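Acyl-CoA dehydrogenase domain protein Tcur3483 (Thermomonospora curvata, PDB 6WY9) probably works as an FAD-dependent oxidoreductase of the acyl-CoA dehydrogenase family, acting on CH-CH groups of its donors. Local coordinates at residues A27-L32 with Q93-D98; R33-A38 with D72-Y77; V52-V57 with I370-R375. All blocks are in the same frame, centred on the assembly; numbering follows the deposited sequence.

Contact 1 of 3, residues A27-L32 with Q93-D98; sequences AALSEL and QYVLFD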
ATOM      1  N   ALA A  27       9.751  -7.978 -37.578  1.00 68.33           N
ATOM      2  CA  ALA A  27       9.710  -9.318 -38.157  1.00 64.84           C
ATOM      3  C   ALA A  27      10.949 -10.114 -37.786  1.00 64.12           C
ATOM      4  O   ALA A  27      10.882 -11.337 -37.611  1.00 60.77           O
ATOM      5  CB  ALA A  27       9.597  -9.235 -39.676  1.00 63.63           C
ATOM      6  N   ALA A  28      12.086  -9.425 -37.661  1.00 64.99           N
ATOM      7  CA  ALA A  28      13.329 -10.093 -37.309  1.00 63.85           C
ATOM      8  C   ALA A  28      13.275 -10.630 -35.888  1.00 60.10           C
ATOM      9  O   ALA A  28      13.747 -11.741 -35.630  1.00 59.65           O
ATOM     10  CB  ALA A  28      14.510  -9.135 -37.491  1.00 66.38           C
ATOM     11  N   LEU A  29      12.707  -9.864 -34.951  1.00 57.64           N
ATOM     12  CA  LEU A  29      12.625 -10.342 -33.580  1.00 55.68           C
ATOM     13  C   LEU A  29      11.651 -11.501 -33.465  1.00 53.29           C
ATOM     14  O   LEU A  29      11.923 -12.469 -32.753  1.00 52.49           O
ATOM     15  CB  LEU A  29      12.214  -9.217 -32.620  1.00 57.30           C
ATOM     16  CG  LEU A  29      13.105  -8.002 -32.307  1.00 57.90           C
ATOM     17  CD1 LEU A  29      12.512  -7.242 -31.106  1.00 58.49           C
ATOM     18  CD2 LEU A  29      14.530  -8.411 -32.015  1.00 58.75           C
ATOM     19  N   SER A  30      10.482 -11.384 -34.096  1.00 52.80           N
ATOM     20  CA  SER A  30       9.585 -12.532 -34.275  1.00 53.81           C
ATOM     21  C   SER A  30      10.319 -13.760 -34.804  1.00 48.78           C
ATOM     22  O   SER A  30      10.131 -14.865 -34.298  1.00 47.86           O
ATOM     23  CB  SER A  30       8.473 -12.173 -35.250  1.00 57.66           C
ATOM     24  OG  SER A  30       7.501 -11.428 -34.565  1.00 62.51           O
ATOM     25  N   GLU A  31      11.100 -13.602 -35.869  1.00 48.01           N
ATOM     26  CA  GLU A  31      11.795 -14.766 -36.417  1.00 46.03           C
ATOM     27  C   GLU A  31      12.819 -15.286 -35.418  1.00 46.80           C
ATOM     28  O   GLU A  31      13.030 -16.500 -35.293  1.00 44.19           O
ATOM     29  CB  GLU A  31      12.495 -14.437 -37.744  1.00 45.42           C
ATOM     30  CG  GLU A  31      11.608 -14.153 -38.942  1.00 44.75           C
ATOM     31  CD  GLU A  31      10.823 -15.386 -39.399  1.00 45.45           C
ATOM     32  OE1 GLU A  31      11.156 -16.505 -38.933  1.00 45.19           O
ATOM     33  OE2 GLU A  31       9.891 -15.222 -40.205  1.00 46.00           O
ATOM     34  N   LEU A  32      13.511 -14.377 -34.736  1.00 47.21           N
ATOM     35  CA  LEU A  32      14.450 -14.805 -33.707  1.00 48.59           C
ATOM     36  C   LEU A  32      13.733 -15.595 -32.627  1.00 49.48           C
ATOM     37  O   LEU A  32      14.188 -16.664 -32.197  1.00 50.44           O
ATOM     38  CB  LEU A  32      15.142 -13.585 -33.101  1.00 50.80           C
ATOM     39  CG  LEU A  32      16.063 -13.871 -31.925  1.00 52.00           C
ATOM     40  CD1 LEU A  32      17.207 -14.788 -32.375  1.00 51.89           C
ATOM     41  CD2 LEU A  32      16.588 -12.522 -31.465  1.00 54.39           C
ATOM     42  N   GLN A  93      18.875  -9.197 -27.623  1.00 63.27           N
ATOM     43  CA  GLN A  93      19.339  -9.792 -26.377  1.00 62.91           C
ATOM     44  C   GLN A  93      18.171 -10.140 -25.465  1.00 61.74           C
ATOM     45  O   GLN A  93      18.176 -11.188 -24.801  1.00 59.61           O
ATOM     46  CB  GLN A  93      20.325  -8.842 -25.667  1.00 66.43           C
ATOM     47  CG  GLN A  93      21.509  -8.428 -26.532  1.00 69.27           C
ATOM     48  CD  GLN A  93      22.524  -7.544 -25.809  1.00 74.12           C
ATOM     49  OE1 GLN A  93      23.596  -7.254 -26.346  1.00 77.74           O
ATOM     50  NE2 GLN A  93      22.195  -7.118 -24.590  1.00 74.10           N
ATOM     51  N   TYR A  94      17.159  -9.272 -25.402  1.00 63.75           N
ATOM     52  CA  TYR A  94      16.051  -9.551 -24.489  1.00 66.35           C
ATOM     53  C   TYR A  94      15.202 -10.703 -24.996  1.00 62.98           C
ATOM     54  O   TYR A  94      14.702 -11.508 -24.195  1.00 62.78           O
ATOM     55  CB  TYR A  94      15.190  -8.303 -24.275  1.00 71.48           C
ATOM     56  CG  TYR A  94      15.667  -7.490 -23.100  1.00 77.01           C
ATOM     57  CD1 TYR A  94      16.299  -8.113 -22.026  1.00 79.18           C
ATOM     58  CD2 TYR A  94      15.528  -6.105 -23.071  1.00 79.63           C
ATOM     59  CE1 TYR A  94      16.776  -7.378 -20.933  1.00 82.14           C
ATOM     60  CE2 TYR A  94      15.995  -5.358 -21.982  1.00 82.58           C
ATOM     61  CZ  TYR A  94      16.618  -6.004 -20.923  1.00 83.79           C
ATOM     62  OH  TYR A  94      17.068  -5.294 -19.837  1.00 87.16           O
ATOM     63  N   VAL A  95      15.030 -10.801 -26.320  1.00 60.14           N
ATOM     64  CA  VAL A  95      14.309 -11.954 -26.863  1.00 57.23           C
ATOM     65  C   VAL A  95      15.005 -13.236 -26.433  1.00 54.88           C
ATOM     66  O   VAL A  95      14.366 -14.179 -25.962  1.00 54.59           O
ATOM     67  CB  VAL A  95      14.180 -11.872 -28.395  1.00 56.82           C
ATOM     68  CG1 VAL A  95      13.378 -13.070 -28.907  1.00 54.54           C
ATOM     69  CG2 VAL A  95      13.503 -10.572 -28.848  1.00 58.18           C
ATOM     70  N   LEU A  96      16.338 -13.271 -26.552  1.00 53.78           N
ATOM     71  CA  LEU A  96      17.100 -14.438 -26.110  1.00 53.57           C
ATOM     72  C   LEU A  96      16.843 -14.758 -24.630  1.00 53.31           C
ATOM     73  O   LEU A  96      16.452 -15.883 -24.282  1.00 52.42           O
ATOM     74  CB  LEU A  96      18.581 -14.211 -26.393  1.00 55.14           C
ATOM     75  CG  LEU A  96      19.545 -15.270 -25.825  1.00 56.95           C
ATOM     76  CD1 LEU A  96      19.162 -16.662 -26.253  1.00 55.38           C
ATOM     77  CD2 LEU A  96      20.986 -14.960 -26.264  1.00 59.61           C
ATOM     78  N   PHE A  97      17.016 -13.777 -23.741  1.00 54.65           N
ATOM     79  CA  PHE A  97      16.773 -14.038 -22.314  1.00 57.22           C
ATOM     80  C   PHE A  97      15.332 -14.472 -22.056  1.00 57.85           C
ATOM     81  O   PHE A  97      15.076 -15.350 -21.216  1.00 58.40           O
ATOM     82  CB  PHE A  97      17.105 -12.800 -21.480  1.00 61.19           C
ATOM     83  CG  PHE A  97      18.535 -12.354 -21.609  1.00 66.35           C
ATOM     84  CD1 PHE A  97      19.534 -13.263 -21.927  1.00 67.74           C
ATOM     85  CD2 PHE A  97      18.890 -11.019 -21.421  1.00 70.20           C
ATOM     86  CE1 PHE A  97      20.876 -12.847 -22.053  1.00 69.86           C
ATOM     87  CE2 PHE A  97      20.221 -10.608 -21.556  1.00 72.17           C
ATOM     88  CZ  PHE A  97      21.208 -11.527 -21.867  1.00 71.62           C
ATOM     89  N   ASP A  98      14.369 -13.864 -22.752  1.00 57.99           N
ATOM     90  CA  ASP A  98      12.984 -14.254 -22.488  1.00 58.51           C
ATOM     91  C   ASP A  98      12.740 -15.693 -22.918  1.00 56.78           C
ATOM     92  O   ASP A  98      12.048 -16.455 -22.225  1.00 56.61           O
ATOM     93  CB  ASP A  98      12.011 -13.301 -23.171  1.00 60.38           C
ATOM     94  CG  ASP A  98      10.570 -13.534 -22.717  1.00 66.43           C
ATOM     95  OD1 ASP A  98       9.768 -14.005 -23.550  1.00 67.64           O
ATOM     96  OD2 ASP A  98      10.247 -13.283 -21.521  1.00 69.62           O
TER
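L29 and L32 on helix 26-41 meet V95 on helix 90-103. The contact between the two segments is purely apolar, with no hydrogen bond across it. The two methyls of V95 share out the leucines. V95 CG2 serves L29 and lies 4.0 Å from L29 CD2 and 4.1 Å from L29 CD1, so one valine methyl sits against both methyls of that leucine. V95 CG1 serves L32 and comes within 4.1 Å of L32 CG. On the same side chain, L32 CD2 reaches V95 CB at 4.0 Å. The V95 torsion explains the division: chi1 of -178° sets CG1 opposite the backbone N and leaves CG2 beside that N. The leucines are one turn apart and approach the valine at a slant. This is helix-to-helix packing in the all-helical N-terminal domain of the acyl-CoA dehydrogenase fold, where the backbones come to 7.1 Å between L29 CA and V95 CA. With an alanine here in place of the valine both methyls go, which is likely to open a gap in front of L29 and leave L32 with little beyond the CB to pack on.

Aromatic side chains also lie beside L32, namely W74 and Y77. On another side of helix 90-103, F97 meets the rings of F107 and F109 and packs on I263 and A267 of helix 263-286. Charge enters one turn further along: D98 OD1 forms salt bridges with both R33 NH1 of helix 26-41 and R274 NH2 of helix 263-286.

Contact 2 of 3, residues R33-A38 with D72-Y77; sequences RAELRA and DGWLGY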
ATOM      1  N   ARG A  33      12.577 -15.090 -32.202  1.00 48.77           N
ATOM      2  CA  ARG A  33      11.771 -15.794 -31.220  1.00 51.28           C
ATOM      3  C   ARG A  33      11.473 -17.219 -31.686  1.00 51.19           C
ATOM      4  O   ARG A  33      11.636 -18.177 -30.928  1.00 52.72           O
ATOM      5  CB  ARG A  33      10.476 -14.994 -30.965  1.00 54.06           C
ATOM      6  CG  ARG A  33       9.993 -15.010 -29.531  1.00 56.36           C
ATOM      7  CD  ARG A  33       8.776 -14.109 -29.220  1.00 57.72           C
ATOM      8  NE  ARG A  33       9.204 -12.796 -28.741  1.00 59.81           N
ATOM      9  CZ  ARG A  33       9.725 -12.565 -27.527  1.00 64.07           C
ATOM     10  NH1 ARG A  33       9.901 -13.557 -26.650  1.00 65.36           N
ATOM     11  NH2 ARG A  33      10.084 -11.335 -27.180  1.00 65.36           N
ATOM     12  N   ALA A  34      11.031 -17.380 -32.944  1.00 48.58           N
ATOM     13  CA  ALA A  34      10.585 -18.692 -33.423  1.00 46.90           C
ATOM     14  C   ALA A  34      11.753 -19.669 -33.580  1.00 48.13           C
ATOM     15  O   ALA A  34      11.602 -20.882 -33.340  1.00 47.39           O
ATOM     16  CB  ALA A  34       9.833 -18.540 -34.757  1.00 44.42           C
ATOM     17  N   GLU A  35      12.906 -19.155 -34.031  1.00 46.91           N
ATOM     18  CA  GLU A  35      14.131 -19.933 -34.076  1.00 50.57           C
ATOM     19  C   GLU A  35      14.518 -20.439 -32.686  1.00 50.85           C
ATOM     20  O   GLU A  35      14.898 -21.602 -32.522  1.00 50.95           O
ATOM     21  CB  GLU A  35      15.264 -19.077 -34.661  1.00 53.15           C
ATOM     22  CG  GLU A  35      16.626 -19.716 -34.509  1.00 58.60           C
ATOM     23  CD  GLU A  35      17.769 -18.871 -35.080  1.00 63.36           C
ATOM     24  OE1 GLU A  35      18.901 -19.376 -35.151  1.00 66.11           O
ATOM     25  OE2 GLU A  35      17.543 -17.710 -35.464  1.00 64.73           O
ATOM     26  N   LEU A  36      14.482 -19.564 -31.683  1.00 50.20           N
ATOM     27  CA  LEU A  36      14.954 -19.989 -30.363  1.00 53.88           C
ATOM     28  C   LEU A  36      14.030 -21.030 -29.737  1.00 57.90           C
ATOM     29  O   LEU A  36      14.507 -21.888 -28.986  1.00 60.94           O
ATOM     30  CB  LEU A  36      15.140 -18.786 -29.420  1.00 52.14           C
ATOM     31  CG  LEU A  36      16.361 -17.885 -29.701  1.00 52.85           C
ATOM     32  CD1 LEU A  36      16.193 -16.499 -29.056  1.00 52.35           C
ATOM     33  CD2 LEU A  36      17.680 -18.544 -29.246  1.00 53.54           C
ATOM     34  N   ARG A  37      12.725 -20.999 -30.041  1.00 59.80           N
ATOM     35  CA  ARG A  37      11.833 -22.052 -29.552  1.00 61.39           C
ATOM     36  C   ARG A  37      12.195 -23.393 -30.165  1.00 62.21           C
ATOM     37  O   ARG A  37      12.356 -24.388 -29.450  1.00 63.25           O
ATOM     38  CB  ARG A  37      10.372 -21.727 -29.867  1.00 64.03           C
ATOM     39  CG  ARG A  37       9.906 -20.373 -29.389  1.00 64.41           C
ATOM     40  CD  ARG A  37       9.287 -20.432 -28.034  1.00 65.18           C
ATOM     41  NE  ARG A  37       7.877 -20.227 -28.155  1.00 64.17           N
ATOM     42  CZ  ARG A  37       7.212 -19.102 -27.882  1.00 61.20           C
ATOM     43  NH1 ARG A  37       5.912 -19.097 -28.063  1.00 59.30           N
ATOM     44  NH2 ARG A  37       7.813 -18.021 -27.420  1.00 59.87           N
ATOM     45  N   ALA A  38      12.276 -23.460 -31.498  1.00 60.49           N
ATOM     46  CA  ALA A  38      12.748 -24.688 -32.122  1.00 60.66           C
ATOM     47  C   ALA A  38      14.040 -25.173 -31.452  1.00 60.93           C
ATOM     48  O   ALA A  38      14.180 -26.359 -31.112  1.00 63.16           O
ATOM     49  CB  ALA A  38      12.944 -24.463 -33.623  1.00 60.69           C
ATOM     50  N   ASP A  72      27.066 -23.670 -29.386  1.00 81.86           N
ATOM     51  CA  ASP A  72      26.147 -23.250 -30.440  1.00 79.18           C
ATOM     52  C   ASP A  72      26.137 -21.744 -30.686  1.00 75.76           C
ATOM     53  O   ASP A  72      25.360 -21.279 -31.531  1.00 74.58           O
ATOM     54  CB  ASP A  72      24.718 -23.723 -30.153  1.00 78.41           C
ATOM     55  CG  ASP A  72      24.582 -25.216 -30.253  1.00 79.05           C
ATOM     56  OD1 ASP A  72      25.430 -25.845 -30.922  1.00 80.86           O
ATOM     57  OD2 ASP A  72      23.647 -25.765 -29.648  1.00 78.07           O
ATOM     58  N   GLY A  73      26.965 -20.975 -29.989  1.00 73.63           N
ATOM     59  CA  GLY A  73      27.147 -19.569 -30.296  1.00 73.05           C
ATOM     60  C   GLY A  73      26.201 -18.605 -29.612  1.00 72.44           C
ATOM     61  O   GLY A  73      26.190 -17.423 -29.967  1.00 73.93           O
ATOM     62  N   TRP A  74      25.403 -19.050 -28.649  1.00 71.34           N
ATOM     63  CA  TRP A  74      24.413 -18.139 -28.085  1.00 69.73           C
ATOM     64  C   TRP A  74      24.942 -17.321 -26.912  1.00 71.51           C
ATOM     65  O   TRP A  74      24.377 -16.262 -26.608  1.00 72.10           O
ATOM     66  CB  TRP A  74      23.169 -18.912 -27.647  1.00 67.75           C
ATOM     67  CG  TRP A  74      22.339 -19.432 -28.785  1.00 66.32           C
ATOM     68  CD1 TRP A  74      22.131 -20.741 -29.111  1.00 66.51           C
ATOM     69  CD2 TRP A  74      21.622 -18.655 -29.755  1.00 64.87           C
ATOM     70  NE1 TRP A  74      21.319 -20.830 -30.215  1.00 66.27           N
ATOM     71  CE2 TRP A  74      20.989 -19.563 -30.631  1.00 65.69           C
ATOM     72  CE3 TRP A  74      21.445 -17.286 -29.964  1.00 64.70           C
ATOM     73  CZ2 TRP A  74      20.181 -19.139 -31.706  1.00 64.67           C
ATOM     74  CZ3 TRP A  74      20.636 -16.866 -31.039  1.00 64.68           C
ATOM     75  CH2 TRP A  74      20.024 -17.793 -31.892  1.00 64.12           C
ATOM     76  N   LEU A  75      26.019 -17.769 -26.262  1.00 71.60           N
ATOM     77  CA  LEU A  75      26.547 -17.030 -25.116  1.00 70.90           C
ATOM     78  C   LEU A  75      27.117 -15.669 -25.521  1.00 76.13           C
ATOM     79  O   LEU A  75      26.923 -14.673 -24.813  1.00 77.77           O
ATOM     80  CB  LEU A  75      27.595 -17.885 -24.399  1.00 65.88           C
ATOM     81  CG  LEU A  75      27.001 -19.165 -23.799  1.00 59.45           C
ATOM     82  CD1 LEU A  75      27.990 -19.847 -22.830  1.00 59.61           C
ATOM     83  CD2 LEU A  75      25.642 -18.874 -23.116  1.00 55.24           C
ATOM     84  N   GLY A  76      27.813 -15.588 -26.650  1.00 78.75           N
ATOM     85  CA  GLY A  76      28.352 -14.292 -27.013  1.00 81.79           C
ATOM     86  C   GLY A  76      27.419 -13.440 -27.840  1.00 81.41           C
ATOM     87  O   GLY A  76      27.850 -12.461 -28.457  1.00 83.98           O
ATOM     88  N   TYR A  77      26.137 -13.801 -27.879  1.00 78.02           N
ATOM     89  CA  TYR A  77      25.188 -13.133 -28.759  1.00 75.04           C
ATOM     90  C   TYR A  77      25.236 -11.620 -28.603  1.00 74.29           C
ATOM     91  O   TYR A  77      25.204 -10.884 -29.596  1.00 75.90           O
ATOM     92  CB  TYR A  77      23.784 -13.649 -28.457  1.00 73.26           C
ATOM     93  CG  TYR A  77      22.779 -13.407 -29.561  1.00 73.76           C
ATOM     94  CD1 TYR A  77      22.906 -14.027 -30.803  1.00 74.93           C
ATOM     95  CD2 TYR A  77      21.669 -12.597 -29.345  1.00 74.06           C
ATOM     96  CE1 TYR A  77      21.947 -13.828 -31.813  1.00 75.14           C
ATOM     97  CE2 TYR A  77      20.718 -12.394 -30.332  1.00 74.27           C
ATOM     98  CZ  TYR A  77      20.857 -13.008 -31.556  1.00 75.14           C
ATOM     99  OH  TYR A  77      19.903 -12.770 -32.514  1.00 76.42           O
TER
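L36 and E35 meet the indole of W74 in two different ways, one over a face and one at an edge. L36 lies over one face. Its CD2 methyl stands 3.5 Å from the centroid of the six-membered ring of W74, only 11° off the ring normal. This is a CH-pi contact, and L36 CD2 lies 3.6 Å from W74 CZ2. The leucine side chain brings this methyl to the ring although its CB does not aim straight at W74.

E35 comes to the rim instead. Its OE1 lies close to the ring plane, 3.7 Å from W74 CZ2 and 3.8 Å from W74 CH2. The E35 chain runs out extended, with CG trans to the backbone N (chi1 169°), and this carries the carboxylate to the indole. The carboxylate and ring planes are 68° apart. The oxygen faces the C-H edge of the ring, which probably suits its negative charge, but no hydrogen bond is made there.

Y77 adds its CZ at another part of the indole edge, in plane, and the Y39 ring also meets W74. The backbone places the tryptophan just after helix 62-71. That helix ends in a Schellman motif at G73, and a type I beta turn runs from W74 to Y77. Through W74, this loop packs against helix 26-41 within the helical N-terminal domain of the acyl-CoA dehydrogenase fold.

Contact 3 of 3, residues V52-V57 with I370-R375; sequences VGEQGV and IEQLSR. With GOL (glycerol), chain L.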
ATOM      1  N   VAL A  52      15.741 -27.819 -14.010  0.94109.22           N
ATOM      2  CA  VAL A  52      17.024 -27.119 -14.083  0.94108.01           C
ATOM      3  C   VAL A  52      16.838 -25.618 -13.879  0.94109.52           C
ATOM      4  O   VAL A  52      17.762 -24.932 -13.422  0.94111.04           O
ATOM      5  CB  VAL A  52      17.739 -27.408 -15.417  0.94103.66           C
ATOM      6  CG1 VAL A  52      18.373 -28.791 -15.406  0.94104.37           C
ATOM      7  CG2 VAL A  52      16.772 -27.284 -16.563  0.94101.76           C
ATOM      8  N   GLY A  53      15.658 -25.085 -14.217  0.89109.46           N
ATOM      9  CA  GLY A  53      15.382 -23.681 -13.968  0.89109.85           C
ATOM     10  C   GLY A  53      15.220 -23.351 -12.497  0.89115.25           C
ATOM     11  O   GLY A  53      15.560 -22.244 -12.068  0.89113.33           O
ATOM     12  N   GLU A  54      14.706 -24.301 -11.704  0.96123.04           N
ATOM     13  CA  GLU A  54      14.533 -24.074 -10.267  0.96129.83           C
ATOM     14  C   GLU A  54      15.866 -24.129  -9.528  0.96129.39           C
ATOM     15  O   GLU A  54      16.093 -23.362  -8.582  0.96130.30           O
ATOM     16  CB  GLU A  54      13.561 -25.102  -9.680  0.96136.32           C
ATOM     17  CG  GLU A  54      14.086 -26.532  -9.668  0.96138.26           C
ATOM     18  CD  GLU A  54      13.178 -27.489  -8.915  0.96143.28           C
ATOM     19  OE1 GLU A  54      12.362 -27.029  -8.082  0.96146.10           O
ATOM     20  OE2 GLU A  54      13.282 -28.709  -9.158  0.96144.62           O
ATOM     21  N   GLN A  55      16.754 -25.035  -9.945  1.00126.77           N
ATOM     22  CA  GLN A  55      18.040 -25.196  -9.276  1.00123.51           C
ATOM     23  C   GLN A  55      18.966 -24.021  -9.564  1.00114.84           C
ATOM     24  O   GLN A  55      19.709 -23.575  -8.677  1.00118.91           O
ATOM     25  CB  GLN A  55      18.686 -26.507  -9.719  1.00125.11           C
ATOM     26  CG  GLN A  55      17.744 -27.694  -9.675  1.00127.70           C
ATOM     27  CD  GLN A  55      18.170 -28.810 -10.608  1.00126.55           C
ATOM     28  OE1 GLN A  55      19.073 -28.643 -11.438  1.00123.90           O
ATOM     29  NE2 GLN A  55      17.517 -29.960 -10.481  1.00129.00           N
ATOM     30  N   GLY A  56      18.938 -23.508 -10.800  0.98102.11           N
ATOM     31  CA  GLY A  56      19.788 -22.395 -11.167  0.98 91.79           C
ATOM     32  C   GLY A  56      21.241 -22.838 -11.232  0.98 85.80           C
ATOM     33  O   GLY A  56      21.558 -24.016 -11.394  0.98 84.80           O
ATOM     34  N   VAL A  57      22.137 -21.863 -11.071  0.85 83.15           N
ATOM     35  CA  VAL A  57      23.569 -22.126 -11.195  0.85 80.88           C
ATOM     36  C   VAL A  57      24.043 -23.273 -10.298  0.85 80.89           C
ATOM     37  O   VAL A  57      25.110 -23.847 -10.534  0.85 81.61           O
ATOM     38  CB  VAL A  57      24.349 -20.829 -10.906  0.85 81.24           C
ATOM     39  CG1 VAL A  57      24.143 -19.844 -12.040  0.85 80.40           C
ATOM     40  CG2 VAL A  57      23.881 -20.227  -9.589  0.85 82.32           C
ATOM     41  N   ILE A 370       4.241 -20.312 -10.450  1.00 39.32           N
ATOM     42  CA  ILE A 370       3.975 -19.104  -9.671  1.00 39.17           C
ATOM     43  C   ILE A 370       4.060 -19.413  -8.183  1.00 39.85           C
ATOM     44  O   ILE A 370       4.516 -18.583  -7.381  1.00 39.94           O
ATOM     45  CB  ILE A 370       2.616 -18.508 -10.054  1.00 39.60           C
ATOM     46  CG1 ILE A 370       2.690 -17.983 -11.512  1.00 41.52           C
ATOM     47  CG2 ILE A 370       2.250 -17.354  -9.058  1.00 38.17           C
ATOM     48  CD1 ILE A 370       1.321 -17.785 -12.195  1.00 42.38           C
ATOM     49  N   GLU A 371       3.626 -20.611  -7.794  1.00 39.93           N
ATOM     50  CA  GLU A 371       3.841 -21.035  -6.415  1.00 40.86           C
ATOM     51  C   GLU A 371       5.342 -21.048  -6.082  1.00 41.02           C
ATOM     52  O   GLU A 371       5.759 -20.513  -5.052  1.00 39.69           O
ATOM     53  CB  GLU A 371       3.200 -22.400  -6.198  1.00 42.78           C
ATOM     54  CG  GLU A 371       3.040 -22.796  -4.719  1.00 44.05           C
ATOM     55  CD  GLU A 371       4.339 -23.250  -4.083  1.00 45.13           C
ATOM     56  OE1 GLU A 371       5.181 -23.863  -4.792  1.00 45.95           O
ATOM     57  OE2 GLU A 371       4.502 -23.012  -2.857  1.00 44.98           O
ATOM     58  N   GLN A 372       6.176 -21.672  -6.930  1.00 40.29           N
ATOM     59  CA  GLN A 372       7.600 -21.711  -6.598  1.00 39.73           C
ATOM     60  C   GLN A 372       8.262 -20.323  -6.685  1.00 40.02           C
ATOM     61  O   GLN A 372       9.084 -19.964  -5.820  1.00 40.18           O
ATOM     62  CB  GLN A 372       8.337 -22.721  -7.480  1.00 43.59           C
ATOM     63  CG  GLN A 372       9.852 -22.686  -7.211  1.00 47.80           C
ATOM     64  CD  GLN A 372      10.557 -23.866  -7.813  1.00 56.11           C
ATOM     65  OE1 GLN A 372      10.152 -24.355  -8.859  1.00 59.06           O
ATOM     66  NE2 GLN A 372      11.609 -24.350  -7.153  1.00 59.27           N
ATOM     67  N   LEU A 373       7.865 -19.499  -7.669  1.00 38.79           N
ATOM     68  CA  LEU A 373       8.451 -18.160  -7.809  1.00 40.58           C
ATOM     69  C   LEU A 373       8.089 -17.267  -6.638  1.00 38.33           C
ATOM     70  O   LEU A 373       8.882 -16.405  -6.262  1.00 39.24           O
ATOM     71  CB  LEU A 373       8.005 -17.500  -9.134  1.00 40.58           C
ATOM     72  CG  LEU A 373       8.768 -18.023 -10.373  1.00 44.45           C
ATOM     73  CD1 LEU A 373       8.099 -17.584 -11.680  1.00 44.33           C
ATOM     74  CD2 LEU A 373      10.257 -17.596 -10.357  1.00 45.42           C
ATOM     75  N   SER A 374       6.887 -17.428  -6.070  1.00 38.29           N
ATOM     76  CA  SER A 374       6.552 -16.714  -4.836  1.00 39.49           C
ATOM     77  C   SER A 374       7.541 -17.009  -3.716  1.00 37.92           C
ATOM     78  O   SER A 374       7.785 -16.145  -2.863  1.00 40.17           O
ATOM     79  CB  SER A 374       5.161 -17.111  -4.338  1.00 42.82           C
ATOM     80  OG  SER A 374       4.165 -16.670  -5.232  1.00 44.94           O
ATOM     81  N   ARG A 375       8.058 -18.233  -3.656  1.00 37.33           N
ATOM     82  CA  ARG A 375       9.014 -18.553  -2.601  1.00 41.55           C
ATOM     83  C   ARG A 375      10.417 -18.072  -2.927  1.00 43.05           C
ATOM     84  O   ARG A 375      11.296 -18.165  -2.062  1.00 45.83           O
ATOM     85  CB  ARG A 375       9.036 -20.072  -2.333  1.00 40.43           C
ATOM     86  CG  ARG A 375       7.685 -20.635  -1.896  1.00 40.58           C
ATOM     87  CD  ARG A 375       7.813 -22.119  -1.635  1.00 40.83           C
ATOM     88  NE  ARG A 375       7.452 -22.935  -2.797  1.00 40.25           N
ATOM     89  CZ  ARG A 375       8.284 -23.758  -3.445  1.00 42.83           C
ATOM     90  NH1 ARG A 375       9.587 -23.848  -3.094  1.00 40.31           N
ATOM     91  NH2 ARG A 375       7.804 -24.467  -4.470  1.00 43.03           N
TER
HETATM   92  C1  GOL L 410      11.978 -21.629 -10.913  1.00 98.49           C
HETATM   93  O1  GOL L 410      13.000 -20.964 -11.507  1.00 96.58           O
HETATM   94  C2  GOL L 410      11.017 -22.218 -11.981  1.00101.42           C
HETATM   95  O2  GOL L 410      11.475 -23.379 -12.505  1.00102.28           O
HETATM   96  C3  GOL L 410       9.721 -22.309 -11.132  1.00102.96           C
HETATM   97  O3  GOL L 410       9.159 -23.558 -11.343  1.00103.55           O
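Q372 NE2 makes two hydrogen bonds, one to E54 OE1 and one to the backbone oxygen of G224. The bond from Q372 NE2 to E54 OE1 is 2.9 Å long, with an N-H...O angle of 157°. E54 OE1 lies near the amide plane of Q372 and accepts on its anti lone pair, away from the other carboxylate oxygen. The two flat groups stand almost square to each other, 89° apart. The amide nitrogen also comes against the base of the glutamate side chain: E54 CB lies 3.3 Å from Q372 NE2. E54 is poorly ordered, so the exact turn of its carboxylate is less certain.

The other end of the Q372 amide is used too. Glycerol, probably from the crystallisation liquor, gives a hydrogen bond of 2.8 Å from its O3 to Q372 OE1. Its O1 makes a weak bond to G53 O, so it bridges the two segments.

One turn along helix 369-380, R375 grips E371 side-on. R375 NH2 donates to E371 OE1 at 2.7 Å, and R375 NE donates to E371 OE2 at 3.0 Å. E371 OE2 also bonds a polar side chain of a neighbouring subunit.

The contact lies away from the flavin site, with the Q372 side chain about 12 Å from a bound reduced FAD. Its polar bridge joins three domains of the acyl-CoA dehydrogenase fold: E54 belongs to the N-terminal helical domain, G224 to the middle beta domain, and Q372 to the C-terminal helical domain.

Overall arrangement
The first helix of the modelled chain, 26-41, serves contact 1 with residues 27-32 and contact 2 with residues 33-38. Contact 2 closes the shorter loop, back from 72-77, and nests inside the loop that contact 1 closes at 93-98. Their centres are 9 Å apart and they touch, for instance through L96 and L36. Together they tie helix 26-41 to the loop after helix 62-71 and to helix 90-103. Helix 47-55 follows in the chain and starts contact 3, whose loop runs on to 370-375 and crosses both others. Contact 3 lies 22 to 23 Å from them, centre to centre, and ties the N-terminal domain to the C-terminal one.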